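ABC transporter, substrate binding protein (Aeropyrum pernix, PDB 3EAF) probably binds a small solute outside the cell and delivers it to the membrane subunits of an ABC importer. Local coordinates at residues A[353-356]-A[362-365]; A[132-137]-A[364-369]. All blocks are in the same frame, centred on the assembly; numbering follows the deposited sequence.

Both contacts use strand 363-369, an edge strand of a seven-stranded sheet, and their centres lie about 9 Å apart. Contact 1 pairs this strand with its hairpin partner, strand 352-357, within the sheet. Contact 2 takes it to helix 124-139, which packs against the sheet and lies far away in sequence. Both are partly buried. In contact 1 the burial comes from the inner strand, while Gln-364 and Lys-356 reach toward water. In contact 2 the ring of Phe-134 is buried, and Met-366 and Phe-369 remain partly exposed. Contact 1 rests on backbone hydrogen bonds with apolar and polar side chains around them. Contact 2 is carried by aromatic and apolar side chains.

Contact 1 of 2, residues A[353-356]-A[362-365]; sequences FIIK and ELQL
Gln-364 O is gripped by Lys-356 N at 2.7 Å. The bond is nearly straight at the hydrogen (176°) and lies in the carbonyl plane. The CA-H of Ile-355 approaches the same oxygen as a weaker second donor. The return bond runs from Gln-364 N to Lys-356 O at 2.8 Å, and Leu-363 CA adds a CA-H...O contact to that oxygen at 3.3 Å. Lys-356 and Gln-364 therefore form an antiparallel hydrogen-bonded pair. Ile-355 and Leu-365 are the adjacent non-hydrogen-bonded pair.

The side chains of Lys-356 and Gln-364 lie side by side and point the same way. The lysine leaves with CG anti to its backbone N (chi1 -177°) and stays extended to its end. Its CD passes Gln-364 OE1 at 3.9 Å. One water joins the two ends: it donates to Gln-364 OE1 at 2.8 Å and accepts a longer bond from Lys-356 NZ at 3.3 Å.

Ile-355, Leu-363 and Leu-365 make the apolar part. Ile-355 CG2 meets Leu-363 CB at 4.0 Å. With its CG also anti to the backbone N (chi1 -177°), Leu-365 brings CD1 to Phe-353 CB at 4.0 Å. The same methyl also lies close to Ile-354 O and, more loosely, to Ile-355 CG1.

The two segments are paired arms of a beta hairpin in one of the two alpha/beta lobes expected of a periplasmic binding protein, away from the magnesium site. Through Ile-354, which bonds to Met-366 and Gly-367, the hairpin pairing continues. On its other edge strand 352-357 bonds to strand 251-255, through Phe-353 with Ser-255 and Ile-355 with Gly-253. The hairpin extends the parallel sheet by strand 352-357, which runs against it, and edge strand 363-369, which runs with it again.

Contact 2 of 2, residues A[132-137]-A[364-369]; sequences LAFLAS and QLMGKF
Phe-134 turns the edge of its ring toward the face of Phe-369. The planes meet at 64° and the centroids are 4.8 Å apart, an edge-to-face (T-shaped) pair. The touching atom is Phe-134 CD1. It stands over the centre of the Phe-369 ring and comes to 3.5 Å from Phe-369 CZ. Phe-134 CE1 follows at the same edge, 3.8 Å from Phe-369 CZ. Phe-134 CB also nears Phe-369 CG, at 4.1 Å.

Phe-134 carries CG anti to the backbone N (chi1 160°), which sends the ring from the helix toward the strand. One face of Phe-369 receives its CD1.

Met-366, a selenomethionine in this crystal, touches farther round the Phe-134 ring. Its CG lies 4.0 Å from Phe-134 CZ in an oblique approach. The chain then bends and carries the selenium away from the helix segment.

Ile-354 of strand 352-357 touches both phenylalanines, and the ring of Phe-252 also meets Phe-134. The contact thus seats helix 124-139 on the hairpin edge of the sheet, within the same alpha/beta lobe and away from the magnesium site. With an alanine in place of Phe-369, the CD1 edge of Phe-134 would probably lose its aromatic face, and a gap would be likely to open beside Ile-354. The contact is wholly apolar across the two segments: it rests on the C-H edge of one ring against the pi face of the other and on burial of the Phe-134 ring.

Contact 1 of 2, residues A[353-356]-A[362-365]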
ATOM      1  N   PHE A 353       2.284  -7.868  -8.566  1.00  9.64           N
ATOM      2  CA  PHE A 353       1.754  -9.227  -8.611  1.00  9.73           C
ATOM      3  C   PHE A 353       0.237  -9.155  -8.713  1.00  9.55           C
ATOM      4  O   PHE A 353      -0.379  -8.227  -8.201  1.00  9.48           O
ATOM      5  CB  PHE A 353       2.135 -10.024  -7.361  1.00  9.59           C
ATOM      6  CG  PHE A 353       3.620 -10.190  -7.160  1.00 10.02           C
ATOM      7  CD1 PHE A 353       4.349 -11.094  -7.937  1.00 10.10           C
ATOM      8  CD2 PHE A 353       4.284  -9.466  -6.172  1.00 10.23           C
ATOM      9  CE1 PHE A 353       5.730 -11.266  -7.734  1.00 10.51           C
ATOM     10  CE2 PHE A 353       5.662  -9.625  -5.963  1.00 10.08           C
ATOM     11  CZ  PHE A 353       6.385 -10.524  -6.754  1.00  9.62           C
ATOM     12  N   ILE A 354      -0.358 -10.135  -9.382  1.00 10.02           N
ATOM     13  CA  ILE A 354      -1.804 -10.283  -9.401  1.00  9.88           C
ATOM     14  C   ILE A 354      -2.142 -11.618  -8.765  1.00 10.10           C
ATOM     15  O   ILE A 354      -1.521 -12.640  -9.076  1.00 10.53           O
ATOM     16  CB  ILE A 354      -2.385 -10.206 -10.846  1.00 10.35           C
ATOM     17  CG1 ILE A 354      -2.102  -8.832 -11.492  1.00 10.12           C
ATOM     18  CG2 ILE A 354      -3.885 -10.560 -10.852  1.00  9.81           C
ATOM     19  CD1 ILE A 354      -2.838  -7.645 -10.875  1.00  9.90           C
ATOM     20  N   ILE A 355      -3.133 -11.603  -7.879  1.00 10.20           N
ATOM     21  CA  ILE A 355      -3.536 -12.791  -7.140  1.00 10.29           C
ATOM     22  C   ILE A 355      -4.992 -13.084  -7.447  1.00 10.68           C
ATOM     23  O   ILE A 355      -5.833 -12.177  -7.426  1.00 10.57           O
ATOM     24  CB  ILE A 355      -3.322 -12.614  -5.596  1.00 10.36           C
ATOM     25  CG1 ILE A 355      -1.847 -12.331  -5.280  1.00 10.36           C
ATOM     26  CG2 ILE A 355      -3.805 -13.830  -4.812  1.00  9.68           C
ATOM     27  CD1 ILE A 355      -1.495 -10.849  -5.339  1.00 11.05           C
ATOM     28  N   LYS A 356      -5.282 -14.347  -7.742  1.00 10.69           N
ATOM     29  CA  LYS A 356      -6.639 -14.770  -8.047  1.00 11.65           C
ATOM     30  C   LYS A 356      -7.285 -15.511  -6.884  1.00 12.15           C
ATOM     31  O   LYS A 356      -6.662 -16.367  -6.256  1.00 12.29           O
ATOM     32  CB  LYS A 356      -6.649 -15.678  -9.279  1.00 11.54           C
ATOM     33  CG  LYS A 356      -8.040 -16.122  -9.727  1.00 11.74           C
ATOM     34  CD  LYS A 356      -7.928 -17.076 -10.892  1.00 13.40           C
ATOM     35  CE  LYS A 356      -9.280 -17.515 -11.413  1.00 14.82           C
ATOM     36  NZ  LYS A 356      -9.089 -18.562 -12.473  1.00 15.77           N
ATOM     37  N   GLU A 362      -9.136 -21.197  -3.195  1.00 18.73           N
ATOM     38  CA  GLU A 362      -7.786 -20.980  -2.706  1.00 19.10           C
ATOM     39  C   GLU A 362      -7.132 -19.898  -3.549  1.00 18.10           C
ATOM     40  O   GLU A 362      -7.443 -19.759  -4.732  1.00 18.18           O
ATOM     41  CB  GLU A 362      -6.994 -22.299  -2.714  1.00 18.98           C
ATOM     42  CG  GLU A 362      -7.572 -23.333  -1.717  1.00 20.72           C
ATOM     43  CD  GLU A 362      -6.912 -24.705  -1.763  1.00 21.72           C
ATOM     44  OE1 GLU A 362      -5.746 -24.816  -2.217  1.00 24.25           O
ATOM     45  OE2 GLU A 362      -7.570 -25.683  -1.321  1.00 24.66           O
ATOM     46  N   LEU A 363      -6.258 -19.107  -2.935  1.00 17.17           N
ATOM     47  CA  LEU A 363      -5.585 -18.032  -3.656  1.00 16.44           C
ATOM     48  C   LEU A 363      -4.489 -18.568  -4.569  1.00 16.58           C
ATOM     49  O   LEU A 363      -3.725 -19.465  -4.189  1.00 16.20           O
ATOM     50  CB  LEU A 363      -5.023 -16.976  -2.698  1.00 16.15           C
ATOM     51  CG  LEU A 363      -6.020 -16.194  -1.836  1.00 15.20           C
ATOM     52  CD1 LEU A 363      -5.307 -15.088  -1.073  1.00 15.09           C
ATOM     53  CD2 LEU A 363      -7.155 -15.611  -2.668  1.00 13.79           C
ATOM     54  N   GLN A 364      -4.416 -17.999  -5.770  1.00 16.21           N
ATOM     55  CA  GLN A 364      -3.485 -18.448  -6.791  1.00 16.58           C
ATOM     56  C   GLN A 364      -2.720 -17.267  -7.344  1.00 16.11           C
ATOM     57  O   GLN A 364      -3.306 -16.239  -7.663  1.00 16.26           O
ATOM     58  CB  GLN A 364      -4.242 -19.176  -7.906  1.00 16.28           C
ATOM     59  CG  GLN A 364      -5.063 -20.364  -7.392  1.00 17.70           C
ATOM     60  CD  GLN A 364      -6.067 -20.911  -8.396  1.00 17.96           C
ATOM     61  OE1 GLN A 364      -6.256 -20.362  -9.488  1.00 20.42           O
ATOM     62  NE2 GLN A 364      -6.728 -22.001  -8.019  1.00 19.81           N
ATOM     63  N   LEU A 365      -1.405 -17.409  -7.444  1.00 15.97           N
ATOM     64  CA  LEU A 365      -0.578 -16.343  -7.990  1.00 16.35           C
ATOM     65  C   LEU A 365      -0.618 -16.365  -9.522  1.00 16.53           C
ATOM     66  O   LEU A 365      -0.287 -17.381 -10.136  1.00 16.49           O
ATOM     67  CB  LEU A 365       0.863 -16.451  -7.468  1.00 15.96           C
ATOM     68  CG  LEU A 365       1.876 -15.373  -7.880  1.00 16.72           C
ATOM     69  CD1 LEU A 365       1.490 -13.994  -7.339  1.00 15.92           C
ATOM     70  CD2 LEU A 365       3.280 -15.754  -7.422  1.00 16.56           C
TER
HETATM   71  O   HOH W   1      -8.746 -21.071 -10.421  1.00 28.83           O

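Contact 2 of 2, residues A[132-137]-A[364-369]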
ATOM      1  N   LEU A 132      -5.585  -3.535 -14.390  1.00 11.57           N
ATOM      2  CA  LEU A 132      -6.621  -3.439 -15.421  1.00 11.55           C
ATOM      3  C   LEU A 132      -6.118  -3.924 -16.783  1.00 11.98           C
ATOM      4  O   LEU A 132      -6.881  -4.515 -17.554  1.00 12.04           O
ATOM      5  CB  LEU A 132      -7.166  -2.010 -15.508  1.00 11.30           C
ATOM      6  CG  LEU A 132      -8.003  -1.566 -14.298  1.00 11.01           C
ATOM      7  CD1 LEU A 132      -8.147  -0.048 -14.261  1.00  9.61           C
ATOM      8  CD2 LEU A 132      -9.378  -2.264 -14.269  1.00  9.82           C
ATOM      9  N   ALA A 133      -4.837  -3.666 -17.064  1.00 12.41           N
ATOM     10  CA  ALA A 133      -4.148  -4.205 -18.239  1.00 12.64           C
ATOM     11  C   ALA A 133      -4.122  -5.724 -18.187  1.00 12.89           C
ATOM     12  O   ALA A 133      -4.344  -6.392 -19.210  1.00 13.01           O
ATOM     13  CB  ALA A 133      -2.725  -3.646 -18.332  1.00 12.65           C
ATOM     14  N   PHE A 134      -3.856  -6.272 -16.998  1.00 13.28           N
ATOM     15  CA  PHE A 134      -3.962  -7.717 -16.775  1.00 13.58           C
ATOM     16  C   PHE A 134      -5.347  -8.230 -17.185  1.00 13.80           C
ATOM     17  O   PHE A 134      -5.453  -9.210 -17.931  1.00 13.57           O
ATOM     18  CB  PHE A 134      -3.673  -8.113 -15.315  1.00 13.65           C
ATOM     19  CG  PHE A 134      -4.231  -9.464 -14.946  1.00 13.70           C
ATOM     20  CD1 PHE A 134      -3.533 -10.630 -15.257  1.00 13.76           C
ATOM     21  CD2 PHE A 134      -5.487  -9.573 -14.355  1.00 13.15           C
ATOM     22  CE1 PHE A 134      -4.063 -11.880 -14.954  1.00 13.73           C
ATOM     23  CE2 PHE A 134      -6.030 -10.819 -14.055  1.00 13.15           C
ATOM     24  CZ  PHE A 134      -5.318 -11.973 -14.348  1.00 13.36           C
ATOM     25  N   LEU A 135      -6.395  -7.567 -16.693  1.00 13.98           N
ATOM     26  CA  LEU A 135      -7.779  -7.943 -17.006  1.00 14.50           C
ATOM     27  C   LEU A 135      -8.063  -7.887 -18.502  1.00 14.68           C
ATOM     28  O   LEU A 135      -8.653  -8.812 -19.060  1.00 14.54           O
ATOM     29  CB  LEU A 135      -8.770  -7.034 -16.266  1.00 14.90           C
ATOM     30  CG  LEU A 135      -9.663  -7.556 -15.129  1.00 14.85           C
ATOM     31  CD1 LEU A 135      -8.967  -8.540 -14.217  1.00 15.25           C
ATOM     32  CD2 LEU A 135     -10.219  -6.382 -14.335  1.00 14.20           C
ATOM     33  N   ALA A 136      -7.644  -6.795 -19.139  1.00 15.22           N
ATOM     34  CA  ALA A 136      -7.905  -6.571 -20.563  1.00 15.98           C
ATOM     35  C   ALA A 136      -7.194  -7.594 -21.451  1.00 16.31           C
ATOM     36  O   ALA A 136      -7.758  -8.060 -22.437  1.00 16.72           O
ATOM     37  CB  ALA A 136      -7.514  -5.150 -20.959  1.00 15.87           C
ATOM     38  N   SER A 137      -5.967  -7.951 -21.084  1.00 16.54           N
ATOM     39  CA  SER A 137      -5.164  -8.888 -21.868  1.00 17.13           C
ATOM     40  C   SER A 137      -5.592 -10.336 -21.657  1.00 17.17           C
ATOM     41  O   SER A 137      -5.563 -11.143 -22.585  1.00 16.83           O
ATOM     42  CB  SER A 137      -3.683  -8.723 -21.536  1.00 16.97           C
ATOM     43  OG  SER A 137      -3.239  -7.434 -21.928  1.00 18.63           O
ATOM     44  N   GLN A 364      -4.416 -17.999  -5.770  1.00 16.21           N
ATOM     45  CA  GLN A 364      -3.485 -18.448  -6.791  1.00 16.58           C
ATOM     46  C   GLN A 364      -2.720 -17.267  -7.344  1.00 16.11           C
ATOM     47  O   GLN A 364      -3.306 -16.239  -7.663  1.00 16.26           O
ATOM     48  CB  GLN A 364      -4.242 -19.176  -7.906  1.00 16.28           C
ATOM     49  CG  GLN A 364      -5.063 -20.364  -7.392  1.00 17.70           C
ATOM     50  CD  GLN A 364      -6.067 -20.911  -8.396  1.00 17.96           C
ATOM     51  OE1 GLN A 364      -6.256 -20.362  -9.488  1.00 20.42           O
ATOM     52  NE2 GLN A 364      -6.728 -22.001  -8.019  1.00 19.81           N
ATOM     53  N   LEU A 365      -1.405 -17.409  -7.444  1.00 15.97           N
ATOM     54  CA  LEU A 365      -0.578 -16.343  -7.990  1.00 16.35           C
ATOM     55  C   LEU A 365      -0.618 -16.365  -9.522  1.00 16.53           C
ATOM     56  O   LEU A 365      -0.287 -17.381 -10.136  1.00 16.49           O
ATOM     57  CB  LEU A 365       0.863 -16.451  -7.468  1.00 15.96           C
ATOM     58  CG  LEU A 365       1.876 -15.373  -7.880  1.00 16.72           C
ATOM     59  CD1 LEU A 365       1.490 -13.994  -7.339  1.00 15.92           C
ATOM     60  CD2 LEU A 365       3.280 -15.754  -7.422  1.00 16.56           C
HETATM   61  N   MSE A 366      -1.027 -15.245 -10.124  1.00 16.73           N
HETATM   62  CA  MSE A 366      -1.040 -15.102 -11.585  1.00 17.32           C
HETATM   63  C   MSE A 366       0.326 -14.760 -12.172  1.00 17.03           C
HETATM   64  O   MSE A 366       0.625 -15.156 -13.301  1.00 16.94           O
HETATM   65  CB  MSE A 366      -2.062 -14.048 -12.043  1.00 17.74           C
HETATM   66  CG  MSE A 366      -3.511 -14.352 -11.689  1.00 20.70           C
HETATM   67 SE   MSE A 366      -4.200 -15.997 -12.493  1.00 29.22          SE
HETATM   68  CE  MSE A 366      -3.713 -17.306 -11.132  1.00 25.94           C
ATOM     69  N   GLY A 367       1.141 -14.017 -11.419  1.00 16.63           N
ATOM     70  CA  GLY A 367       2.441 -13.542 -11.906  1.00 16.27           C
ATOM     71  C   GLY A 367       2.614 -12.034 -11.790  1.00 16.33           C
ATOM     72  O   GLY A 367       1.852 -11.367 -11.080  1.00 16.08           O
ATOM     73  N   LYS A 368       3.623 -11.504 -12.483  1.00 16.26           N
ATOM     74  CA  LYS A 368       3.920 -10.066 -12.481  1.00 16.52           C
ATOM     75  C   LYS A 368       3.360  -9.397 -13.728  1.00 16.63           C
ATOM     76  O   LYS A 368       3.536  -9.896 -14.850  1.00 16.80           O
ATOM     77  CB  LYS A 368       5.426  -9.801 -12.425  1.00 16.26           C
ATOM     78  CG  LYS A 368       6.126 -10.282 -11.187  1.00 17.02           C
ATOM     79  CD  LYS A 368       7.622 -10.094 -11.324  1.00 18.06           C
ATOM     80  CE  LYS A 368       8.327 -10.501 -10.052  1.00 18.96           C
ATOM     81  NZ  LYS A 368       9.801 -10.332 -10.168  1.00 20.31           N
ATOM     82  N   PHE A 369       2.696  -8.263 -13.527  1.00 16.66           N
ATOM     83  CA  PHE A 369       2.069  -7.519 -14.619  1.00 16.68           C
ATOM     84  C   PHE A 369       2.335  -6.028 -14.515  1.00 16.70           C
ATOM     85  O   PHE A 369       2.518  -5.493 -13.421  1.00 16.37           O
ATOM     86  CB  PHE A 369       0.568  -7.820 -14.669  1.00 16.88           C
ATOM     87  CG  PHE A 369       0.261  -9.260 -14.974  1.00 17.23           C
ATOM     88  CD1 PHE A 369       0.201  -9.706 -16.293  1.00 17.75           C
ATOM     89  CD2 PHE A 369       0.056 -10.174 -13.946  1.00 17.89           C
ATOM     90  CE1 PHE A 369      -0.066 -11.043 -16.579  1.00 18.18           C
ATOM     91  CE2 PHE A 369      -0.211 -11.518 -14.220  1.00 18.12           C
ATOM     92  CZ  PHE A 369      -0.273 -11.951 -15.540  1.00 18.21           C
TER